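Metallophosphoesterase TT1561-like domain-containing protein (Aquifex aeolicus, PDB 2YVT) is of unknown function but belongs to the calcineurin-like metallophosphoesterase superfamily and probably hydrolyses phosphate esters with bound metal ions. Local coordinates at residues V234-F239 with R243-D248; K80-I85 with L107-E112; H146-D151 with P157-E162. One frame throughout, in Å; residues are numbered along the deposited sequence.

Contact 1: residues V234-F239 with R243-D248; sequences VNPGEF and RYAFLD
V234 and P236 meet A245 and L247 between the two sheets of the αββα sandwich expected for a calcineurin-like metallophosphoesterase. V234 lies on strand 231-235 of one sheet, R243 begins a strand of the other, and the chain crosses over in the short turn between them, the two touching parts running 145° apart. V234 turns its two methyls onto different partners: CG1 lies 3.8 Å from A245 CB, and CG2 slides past L247 CD2 at 4.1 Å. With chi1 at -179°, CG1 lies opposite the backbone N and CG2 opposite the carbonyl carbon, which spreads the two methyls along the partner strand. The A245 methyl is also met by the ring of P236, whose CB stands 3.9 Å from A245 CB.

Farther along, the interface changes from methyls to backbone polar groups. R243 N donates to E238 O over 3.2 Å (N-H...O angle 154°), and the CB of the same arginine rests against that oxygen. Water 1 bridges the two sides, hydrogen-bonded to G237 O and R243 O. G237, with a positive phi, takes the chain round the turn close against R243.

Residues of several neighbouring segments, K12 of strand 7-12 among them, hold the turn from outside. N235 turns away from the contact, and its OD1 accepts from K12 NZ and, weakly, from G237 N, while its ND2 donates to V189 O and G219 O. E238 OE1 is held by N13, and F239 pairs with K12 through the backbone. R243 stretches out past the turn from CG to NE, its NH2 reaching E241 OE1 in a salt bridge, while its carbonyl O comes to the edge of the F239 ring, 4.0 Å from F239 CD1.

Contact 2: residues K80-I85 with L107-E112; sequences KFFREI and LRAAYE
The ring of F82 is sandwiched between two unlike partners, one on each face. On one face, CD2 of its helix neighbour F81 stands over the ring centre; on the opposite face comes the backbone of the other helix, where A110 CA sits 4.2 Å from the ring centroid and 25° off the ring normal, a CH-pi contact displaced toward the rim. The A109 methyl approaches the same ring obliquely, with A109 CB 3.7 Å from F82 CE2, and the A110 methyl reaches the far end of the ring, A110 CB being 4.1 Å from F82 CZ. The second flat group, the guanidinium of R108, has its partners here within its own segment, 107-112: Y111 CD2 lies over one face, and E112 OE2 is at the edge, almost in plane, accepting from R108 NE at 2.8 Å through its anti lone pair as part of a salt bridge.

F82 is the one residue of 80-85 that touches 107-112. It sets its CG on the backbone N side and opposite the carbonyl carbon (chi1 -74°), sending the ring out toward the other helix, and the two alanines supply a surface low enough for the helix backbone itself to come against it. The nearest CA atoms, F82 CA and A110 CA, are 7.4 Å apart.

The F82 side chain also touches I120 and V122 of strand 120-122 and A113; V122 also touches A110. L78 and D79 of the longer helix also meet A109. Helices 65-86 and 103-112 follow one another with the strand 91-95 between, and the second leads to strand 120-122, parallel to 91-95. F82 packs between the two helices and strand 120-122, as in the helix layer of consecutive beta-alpha-beta units.

Contact 3: residues H146-D151 with P157-E162; sequences HEFEED and PRWYVE
An aromatic cluster formed by F148, W159 and Y160 joins an irregular loop to the N-terminal turn of helix 158-164, where P157 occupies the N-cap position. The F148 ring is the hub. P157 CD lies over one of its faces, 3.8 Å from the ring centroid, in a CH-pi contact that presses closest at F148 CG, 3.5 Å from P157 CD. Its far end points at Y160: F148 CZ stands over the centre of the Y160 ring, 3.4 Å above that plane, and the two ring planes are turned 44° apart. W159 comes from the side, with CZ2 at the edge of the F148 ring, 3.8 Å from F148 CE1. The first torsion of F148 (chi1 -158°), CG roughly opposite the backbone N, swings the ring over to the helix.

Beside the cluster the loop backbone closes on the proline: E147 O is 2.9 Å from P157 N, which has no hydrogen to give. E149 and K155 pair through their backbones, and K155 NZ also forms a salt bridge with E147 OE1. Y160 also lies against F139 of strand 134-144, and its hydroxyl OH is hydrogen-bonded to E125 OE1.

Overall arrangement
From the N terminus, contact 2 comes first: 80-85 meets 107-112 after the chain has passed through strand 91-95. Contact 3 closes next, a short loop that returns from strand 134-144 through strand 155-157 into helix 158-164. Contact 1 closes last, the turn that carries the chain from the sheet containing strand 231-235 to the sheet containing strand 243-248. All three lie in series; none nests or crosses. Contact 2 belongs to the helix layer of the latter sheet, contact 3 lies at the surface, joining the loop after strand 134-144 to helix 158-164, and contact 1 joins the two sheets. Contacts 1 and 3 are on opposite sides of the chain's centre, their centres about 26 Å apart.

Contact 1: residues V234-F239 with R243-D248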
loop_
_atom_site.group_PDB
_atom_site.type_symbol
_atom_site.label_atom_id
_atom_site.label_comp_id
_atom_site.label_asym_id
_atom_site.label_seq_id
_atom_site.Cartn_x
_atom_site.Cartn_y
_atom_site.Cartn_z
ATOM N N VAL A 234 -7.395 -9.079 -1.820
ATOM C CA VAL A 234 -6.881 -9.518 -0.528
ATOM C C VAL A 234 -6.508 -8.307 0.313
ATOM O O VAL A 234 -5.652 -7.511 -0.084
ATOM C CB VAL A 234 -5.626 -10.420 -0.696
ATOM C CG1 VAL A 234 -5.113 -10.891 0.662
ATOM C CG2 VAL A 234 -5.942 -11.622 -1.585
ATOM N N ASN A 235 -7.158 -8.177 1.464
ATOM C CA ASN A 235 -6.761 -7.188 2.460
ATOM C C ASN A 235 -6.171 -7.952 3.647
ATOM O O ASN A 235 -6.890 -8.684 4.333
ATOM C CB ASN A 235 -7.935 -6.313 2.891
ATOM C CG ASN A 235 -7.477 -5.052 3.586
ATOM O OD1 ASN A 235 -6.459 -5.060 4.286
ATOM N ND2 ASN A 235 -8.216 -3.958 3.395
ATOM N N PRO A 236 -4.858 -7.817 3.867
ATOM C CA PRO A 236 -4.193 -8.640 4.896
ATOM C C PRO A 236 -4.693 -8.443 6.327
ATOM O O PRO A 236 -4.442 -9.294 7.169
ATOM C CB PRO A 236 -2.724 -8.203 4.810
ATOM C CG PRO A 236 -2.583 -7.531 3.483
ATOM C CD PRO A 236 -3.912 -6.935 3.156
ATOM N N GLY A 237 -5.385 -7.337 6.599
ATOM C CA GLY A 237 -5.734 -6.979 7.975
ATOM C C GLY A 237 -4.587 -6.221 8.612
ATOM O O GLY A 237 -3.535 -6.018 7.983
ATOM N N GLU A 238 -4.781 -5.805 9.857
ATOM C CA GLU A 238 -3.873 -4.838 10.483
ATOM C C GLU A 238 -2.574 -5.448 10.978
ATOM O O GLU A 238 -2.582 -6.342 11.827
ATOM C CB GLU A 238 -4.568 -4.149 11.661
ATOM C CG GLU A 238 -5.806 -3.356 11.270
ATOM C CD GLU A 238 -5.511 -2.078 10.484
ATOM O OE1 GLU A 238 -4.347 -1.632 10.416
ATOM O OE2 GLU A 238 -6.468 -1.510 9.936
ATOM N N PHE A 239 -1.451 -4.928 10.483
ATOM C CA PHE A 239 -0.149 -5.314 11.010
ATOM C C PHE A 239 -0.051 -5.130 12.542
ATOM O O PHE A 239 0.588 -5.951 13.218
ATOM C CB PHE A 239 0.952 -4.538 10.292
ATOM C CG PHE A 239 2.337 -5.025 10.588
ATOM C CD1 PHE A 239 2.732 -6.309 10.217
ATOM C CD2 PHE A 239 3.269 -4.180 11.197
ATOM C CE1 PHE A 239 4.027 -6.752 10.471
ATOM C CE2 PHE A 239 4.577 -4.625 11.443
ATOM C CZ PHE A 239 4.944 -5.913 11.081
ATOM N N ARG A 243 -1.296 -9.263 12.067
ATOM C CA ARG A 243 -1.877 -9.916 10.906
ATOM C C ARG A 243 -1.062 -9.711 9.631
ATOM O O ARG A 243 -0.388 -8.688 9.453
ATOM C CB ARG A 243 -3.342 -9.496 10.727
ATOM C CG ARG A 243 -4.233 -10.141 11.813
ATOM C CD ARG A 243 -5.723 -9.912 11.667
ATOM N NE ARG A 243 -6.481 -10.973 12.350
ATOM C CZ ARG A 243 -6.899 -10.940 13.617
ATOM N NH1 ARG A 243 -7.565 -11.976 14.110
ATOM N NH2 ARG A 243 -6.673 -9.888 14.402
ATOM N N TYR A 244 -1.115 -10.720 8.769
ATOM C CA TYR A 244 -0.522 -10.656 7.442
ATOM C C TYR A 244 -1.278 -11.606 6.517
ATOM O O TYR A 244 -2.079 -12.427 6.976
ATOM C CB TYR A 244 0.970 -11.008 7.496
ATOM C CG TYR A 244 1.260 -12.423 7.943
ATOM C CD1 TYR A 244 1.415 -13.451 7.010
ATOM C CD2 TYR A 244 1.396 -12.734 9.304
ATOM C CE1 TYR A 244 1.682 -14.756 7.416
ATOM C CE2 TYR A 244 1.658 -14.035 9.716
ATOM C CZ TYR A 244 1.806 -15.037 8.767
ATOM O OH TYR A 244 2.065 -16.336 9.163
ATOM N N ALA A 245 -1.043 -11.481 5.214
ATOM C CA ALA A 245 -1.602 -12.436 4.257
ATOM C C ALA A 245 -0.477 -13.184 3.569
ATOM O O ALA A 245 0.609 -12.639 3.376
ATOM C CB ALA A 245 -2.455 -11.729 3.225
ATOM N N PHE A 246 -0.744 -14.435 3.200
ATOM C CA PHE A 246 0.221 -15.228 2.465
ATOM C C PHE A 246 -0.470 -15.813 1.239
ATOM O O PHE A 246 -1.471 -16.524 1.361
ATOM C CB PHE A 246 0.823 -16.323 3.358
ATOM C CG PHE A 246 2.160 -16.810 2.885
ATOM C CD1 PHE A 246 3.330 -16.147 3.249
ATOM C CD2 PHE A 246 2.251 -17.924 2.064
ATOM C CE1 PHE A 246 4.575 -16.594 2.799
ATOM C CE2 PHE A 246 3.497 -18.383 1.610
ATOM C CZ PHE A 246 4.652 -17.715 1.978
ATOM N N LEU A 247 0.057 -15.485 0.061
ATOM C CA LEU A 247 -0.569 -15.835 -1.206
ATOM C C LEU A 247 0.357 -16.754 -1.991
ATOM O O LEU A 247 1.561 -16.538 -2.033
ATOM C CB LEU A 247 -0.860 -14.575 -2.041
ATOM C CG LEU A 247 -1.705 -13.392 -1.539
ATOM C CD1 LEU A 247 -0.995 -12.531 -0.498
ATOM C CD2 LEU A 247 -2.101 -12.525 -2.720
ATOM N N ASP A 248 -0.212 -17.792 -2.594
ATOM C CA ASP A 248 0.496 -18.566 -3.591
ATOM C C ASP A 248 -0.188 -18.303 -4.932
ATOM O O ASP A 248 -1.303 -18.763 -5.169
ATOM C CB ASP A 248 0.471 -20.061 -3.243
ATOM C CG ASP A 248 1.322 -20.892 -4.185
ATOM O OD1 ASP A 248 1.476 -20.489 -5.355
ATOM O OD2 ASP A 248 1.853 -21.947 -3.753
HETATM O O HOH W 1 -0.836 -6.564 7.792
#

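Contact 2: residues K80-I85 with L107-E112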
loop_
_atom_site.group_PDB
_atom_site.type_symbol
_atom_site.label_atom_id
_atom_site.label_comp_id
_atom_site.label_asym_id
_atom_site.label_seq_id
_atom_site.Cartn_x
_atom_site.Cartn_y
_atom_site.Cartn_z
ATOM N N LYS A 80 14.568 4.841 8.382
ATOM C CA LYS A 80 14.594 3.669 9.258
ATOM C C LYS A 80 13.732 2.543 8.701
ATOM O O LYS A 80 14.121 1.370 8.748
ATOM C CB LYS A 80 14.135 4.045 10.667
ATOM C CG LYS A 80 14.267 2.935 11.686
ATOM C CD LYS A 80 13.843 3.465 13.035
ATOM C CE LYS A 80 13.793 2.392 14.100
ATOM N NZ LYS A 80 13.304 3.009 15.373
ATOM N N PHE A 81 12.574 2.902 8.148
ATOM C CA PHE A 81 11.712 1.915 7.511
ATOM C C PHE A 81 12.430 1.224 6.346
ATOM O O PHE A 81 12.435 0.000 6.259
ATOM C CB PHE A 81 10.416 2.565 7.015
ATOM C CG PHE A 81 9.619 1.692 6.078
ATOM C CD1 PHE A 81 8.795 0.690 6.570
ATOM C CD2 PHE A 81 9.693 1.881 4.699
ATOM C CE1 PHE A 81 8.056 -0.121 5.705
ATOM C CE2 PHE A 81 8.956 1.078 3.827
ATOM C CZ PHE A 81 8.142 0.072 4.332
ATOM N N PHE A 82 13.031 1.996 5.442
ATOM C CA PHE A 82 13.677 1.351 4.305
ATOM C C PHE A 82 14.843 0.475 4.728
ATOM O O PHE A 82 15.016 -0.621 4.195
ATOM C CB PHE A 82 14.084 2.359 3.235
ATOM C CG PHE A 82 12.921 2.890 2.456
ATOM C CD1 PHE A 82 12.257 2.075 1.540
ATOM C CD2 PHE A 82 12.468 4.188 2.649
ATOM C CE1 PHE A 82 11.160 2.554 0.816
ATOM C CE2 PHE A 82 11.375 4.681 1.933
ATOM C CZ PHE A 82 10.717 3.859 1.014
ATOM N N ARG A 83 15.606 0.924 5.721
ATOM C CA ARG A 83 16.703 0.106 6.237
ATOM C C ARG A 83 16.189 -1.211 6.834
ATOM O O ARG A 83 16.662 -2.289 6.481
ATOM C CB ARG A 83 17.531 0.889 7.267
ATOM C CG ARG A 83 18.535 0.034 8.029
ATOM C CD ARG A 83 19.508 0.878 8.836
ATOM N NE ARG A 83 18.831 1.759 9.787
ATOM C CZ ARG A 83 18.400 1.399 10.996
ATOM N NH1 ARG A 83 18.555 0.156 11.439
ATOM N NH2 ARG A 83 17.796 2.296 11.768
ATOM N N GLU A 84 15.207 -1.123 7.730
ATOM C CA GLU A 84 14.772 -2.307 8.466
ATOM C C GLU A 84 13.982 -3.279 7.601
ATOM O O GLU A 84 14.104 -4.492 7.751
ATOM C CB GLU A 84 14.032 -1.909 9.751
ATOM C CG GLU A 84 14.957 -1.175 10.717
ATOM C CD GLU A 84 14.508 -1.212 12.163
ATOM O OE1 GLU A 84 13.530 -1.900 12.488
ATOM O OE2 GLU A 84 15.158 -0.535 12.980
ATOM N N ILE A 85 13.195 -2.750 6.669
ATOM C CA ILE A 85 12.561 -3.612 5.677
ATOM C C ILE A 85 13.604 -4.201 4.721
ATOM O O ILE A 85 13.571 -5.394 4.427
ATOM C CB ILE A 85 11.457 -2.869 4.892
ATOM C CG1 ILE A 85 10.269 -2.577 5.808
ATOM C CG2 ILE A 85 11.008 -3.685 3.663
ATOM C CD1 ILE A 85 9.527 -3.827 6.326
ATOM N N LEU A 107 9.363 9.804 -1.854
ATOM C CA LEU A 107 10.097 9.311 -3.019
ATOM C C LEU A 107 11.598 9.583 -2.925
ATOM O O LEU A 107 12.400 8.788 -3.409
ATOM C CB LEU A 107 9.513 9.870 -4.317
ATOM C CG LEU A 107 8.091 9.378 -4.609
ATOM C CD1 LEU A 107 7.569 9.995 -5.902
ATOM C CD2 LEU A 107 7.985 7.858 -4.643
ATOM N N ARG A 108 11.977 10.679 -2.273
ATOM C CA ARG A 108 13.391 10.916 -2.015
ATOM C C ARG A 108 13.973 9.822 -1.117
ATOM O O ARG A 108 15.073 9.332 -1.367
ATOM C CB ARG A 108 13.620 12.311 -1.427
ATOM C CG ARG A 108 15.062 12.569 -1.022
ATOM C CD ARG A 108 16.013 12.647 -2.205
ATOM N NE ARG A 108 17.402 12.614 -1.742
ATOM C CZ ARG A 108 18.460 12.774 -2.526
ATOM N NH1 ARG A 108 18.309 13.018 -3.820
ATOM N NH2 ARG A 108 19.688 12.706 -2.011
ATOM N N ALA A 109 13.227 9.429 -0.085
ATOM C CA ALA A 109 13.652 8.333 0.781
ATOM C C ALA A 109 13.778 7.026 -0.004
ATOM O O ALA A 109 14.749 6.286 0.173
ATOM C CB ALA A 109 12.697 8.174 1.969
ATOM N N ALA A 110 12.816 6.765 -0.887
ATOM C CA ALA A 110 12.857 5.583 -1.750
ATOM C C ALA A 110 14.105 5.598 -2.627
ATOM O O ALA A 110 14.826 4.596 -2.723
ATOM C CB ALA A 110 11.617 5.520 -2.612
ATOM N N TYR A 111 14.374 6.749 -3.241
ATOM C CA TYR A 111 15.560 6.915 -4.076
ATOM C C TYR A 111 16.840 6.601 -3.294
ATOM O O TYR A 111 17.710 5.862 -3.764
ATOM C CB TYR A 111 15.610 8.335 -4.634
ATOM C CG TYR A 111 16.892 8.652 -5.352
ATOM C CD1 TYR A 111 17.079 8.245 -6.671
ATOM C CD2 TYR A 111 17.904 9.368 -4.724
ATOM C CE1 TYR A 111 18.245 8.530 -7.347
ATOM C CE2 TYR A 111 19.081 9.670 -5.398
ATOM C CZ TYR A 111 19.243 9.241 -6.705
ATOM O OH TYR A 111 20.413 9.526 -7.389
ATOM N N GLU A 112 16.947 7.169 -2.097
ATOM C CA GLU A 112 18.145 7.017 -1.258
ATOM C C GLU A 112 18.395 5.576 -0.834
ATOM O O GLU A 112 19.543 5.178 -0.581
ATOM C CB GLU A 112 18.039 7.905 -0.030
ATOM C CG GLU A 112 18.163 9.379 -0.350
ATOM C CD GLU A 112 18.172 10.238 0.892
ATOM O OE1 GLU A 112 18.376 9.693 1.999
ATOM O OE2 GLU A 112 17.986 11.462 0.769
#

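Contact 3: residues H146-D151 with P157-E162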
loop_
_atom_site.group_PDB
_atom_site.type_symbol
_atom_site.label_atom_id
_atom_site.label_comp_id
_atom_site.label_asym_id
_atom_site.label_seq_id
_atom_site.Cartn_x
_atom_site.Cartn_y
_atom_site.Cartn_z
ATOM N N HIS A 146 -13.156 13.239 -5.350
ATOM C CA HIS A 146 -12.843 14.621 -5.738
ATOM C C HIS A 146 -11.671 15.299 -5.003
ATOM O O HIS A 146 -11.396 16.474 -5.254
ATOM C CB HIS A 146 -14.112 15.497 -5.666
ATOM C CG HIS A 146 -15.244 15.011 -6.530
ATOM N ND1 HIS A 146 -16.453 14.592 -6.016
ATOM C CD2 HIS A 146 -15.336 14.853 -7.872
ATOM C CE1 HIS A 146 -17.241 14.206 -7.004
ATOM N NE2 HIS A 146 -16.587 14.354 -8.143
ATOM N N GLU A 147 -10.985 14.575 -4.114
ATOM C CA GLU A 147 -9.863 15.147 -3.357
ATOM C C GLU A 147 -8.510 14.858 -4.001
ATOM O O GLU A 147 -8.276 13.755 -4.484
ATOM C CB GLU A 147 -9.843 14.613 -1.930
ATOM C CG GLU A 147 -10.819 15.267 -0.987
ATOM C CD GLU A 147 -10.503 14.921 0.445
ATOM O OE1 GLU A 147 -9.840 15.742 1.130
ATOM O OE2 GLU A 147 -10.872 13.804 0.869
ATOM N N PHE A 148 -7.621 15.848 -3.988
ATOM C CA PHE A 148 -6.301 15.722 -4.611
ATOM C C PHE A 148 -5.294 16.479 -3.746
ATOM O O PHE A 148 -5.321 17.719 -3.684
ATOM C CB PHE A 148 -6.354 16.320 -6.030
ATOM C CG PHE A 148 -5.284 15.830 -6.983
ATOM C CD1 PHE A 148 -5.426 16.072 -8.349
ATOM C CD2 PHE A 148 -4.159 15.128 -6.544
ATOM C CE1 PHE A 148 -4.471 15.639 -9.265
ATOM C CE2 PHE A 148 -3.187 14.679 -7.461
ATOM C CZ PHE A 148 -3.343 14.939 -8.819
ATOM N N GLU A 149 -4.435 15.729 -3.056
ATOM C CA GLU A 149 -3.413 16.296 -2.179
ATOM C C GLU A 149 -2.200 15.369 -2.130
ATOM O O GLU A 149 -2.354 14.143 -2.103
ATOM C CB GLU A 149 -3.999 16.469 -0.768
ATOM C CG GLU A 149 -3.019 16.948 0.309
ATOM C CD GLU A 149 -2.419 18.322 0.039
ATOM O OE1 GLU A 149 -3.069 19.169 -0.610
ATOM O OE2 GLU A 149 -1.285 18.565 0.500
ATOM N N GLU A 150 -0.998 15.947 -2.099
ATOM C CA GLU A 150 0.209 15.133 -2.010
ATOM C C GLU A 150 1.211 15.602 -0.968
ATOM O O GLU A 150 2.233 14.958 -0.784
ATOM C CB GLU A 150 0.903 15.020 -3.369
ATOM C CG GLU A 150 0.060 14.373 -4.451
ATOM C CD GLU A 150 0.807 14.234 -5.759
ATOM O OE1 GLU A 150 1.295 15.259 -6.300
ATOM O OE2 GLU A 150 0.914 13.096 -6.248
ATOM N N ASP A 151 0.930 16.722 -0.299
ATOM C CA ASP A 151 1.888 17.276 0.658
ATOM C C ASP A 151 1.586 16.935 2.123
ATOM O O ASP A 151 2.453 16.435 2.824
ATOM C CB ASP A 151 2.023 18.792 0.466
ATOM C CG ASP A 151 2.662 19.159 -0.865
ATOM O OD1 ASP A 151 3.145 18.259 -1.576
ATOM O OD2 ASP A 151 2.686 20.355 -1.206
ATOM N N PRO A 157 -8.071 11.944 -6.740
ATOM C CA PRO A 157 -9.443 11.923 -7.252
ATOM C C PRO A 157 -9.605 10.937 -8.398
ATOM O O PRO A 157 -8.636 10.657 -9.111
ATOM C CB PRO A 157 -9.617 13.346 -7.778
ATOM C CG PRO A 157 -8.252 13.711 -8.288
ATOM C CD PRO A 157 -7.251 12.965 -7.423
ATOM N N ARG A 158 -10.832 10.446 -8.582
ATOM C CA ARG A 158 -11.142 9.445 -9.603
ATOM C C ARG A 158 -10.578 9.801 -10.978
ATOM O O ARG A 158 -9.932 8.973 -11.620
ATOM C CB ARG A 158 -12.666 9.236 -9.702
ATOM C CG ARG A 158 -13.102 8.309 -10.815
ATOM C CD ARG A 158 -14.633 8.253 -10.916
ATOM N NE ARG A 158 -15.248 7.652 -9.728
ATOM C CZ ARG A 158 -15.635 6.381 -9.648
ATOM N NH1 ARG A 158 -15.454 5.567 -10.685
ATOM N NH2 ARG A 158 -16.187 5.922 -8.526
ATOM N N TRP A 159 -10.813 11.034 -11.427
ATOM C CA TRP A 159 -10.370 11.427 -12.766
ATOM C C TRP A 159 -8.867 11.222 -12.961
ATOM O O TRP A 159 -8.429 10.796 -14.019
ATOM C CB TRP A 159 -10.756 12.878 -13.082
ATOM C CG TRP A 159 -9.956 13.931 -12.384
ATOM C CD1 TRP A 159 -10.300 14.582 -11.246
ATOM C CD2 TRP A 159 -8.686 14.471 -12.791
ATOM N NE1 TRP A 159 -9.338 15.501 -10.914
ATOM C CE2 TRP A 159 -8.330 15.448 -11.839
ATOM C CE3 TRP A 159 -7.814 14.214 -13.861
ATOM C CZ2 TRP A 159 -7.138 16.180 -11.921
ATOM C CZ3 TRP A 159 -6.627 14.942 -13.949
ATOM C CH2 TRP A 159 -6.299 15.910 -12.975
ATOM N N TYR A 160 -8.086 11.546 -11.933
ATOM C CA TYR A 160 -6.634 11.457 -12.026
ATOM C C TYR A 160 -6.153 10.007 -11.996
ATOM O O TYR A 160 -5.253 9.626 -12.742
ATOM C CB TYR A 160 -5.986 12.275 -10.911
ATOM C CG TYR A 160 -4.479 12.245 -10.940
ATOM C CD1 TYR A 160 -3.760 13.047 -11.835
ATOM C CD2 TYR A 160 -3.768 11.425 -10.059
ATOM C CE1 TYR A 160 -2.367 13.024 -11.859
ATOM C CE2 TYR A 160 -2.383 11.391 -10.071
ATOM C CZ TYR A 160 -1.687 12.192 -10.976
ATOM O OH TYR A 160 -0.311 12.168 -10.990
ATOM N N VAL A 161 -6.764 9.202 -11.130
ATOM C CA VAL A 161 -6.444 7.783 -11.060
ATOM C C VAL A 161 -6.681 7.129 -12.427
ATOM O O VAL A 161 -5.804 6.437 -12.956
ATOM C CB VAL A 161 -7.256 7.092 -9.949
ATOM C CG1 VAL A 161 -6.974 5.597 -9.928
ATOM C CG2 VAL A 161 -6.929 7.739 -8.594
ATOM N N GLU A 162 -7.845 7.400 -13.016
ATOM C CA GLU A 162 -8.184 6.844 -14.322
ATOM C C GLU A 162 -7.234 7.355 -15.409
ATOM O O GLU A 162 -6.788 6.590 -16.268
ATOM C CB GLU A 162 -9.645 7.148 -14.660
ATOM C CG GLU A 162 -10.623 6.504 -13.677
ATOM C CD GLU A 162 -12.086 6.736 -14.024
ATOM O OE1 GLU A 162 -12.397 7.635 -14.841
ATOM O OE2 GLU A 162 -12.934 6.025 -13.448
#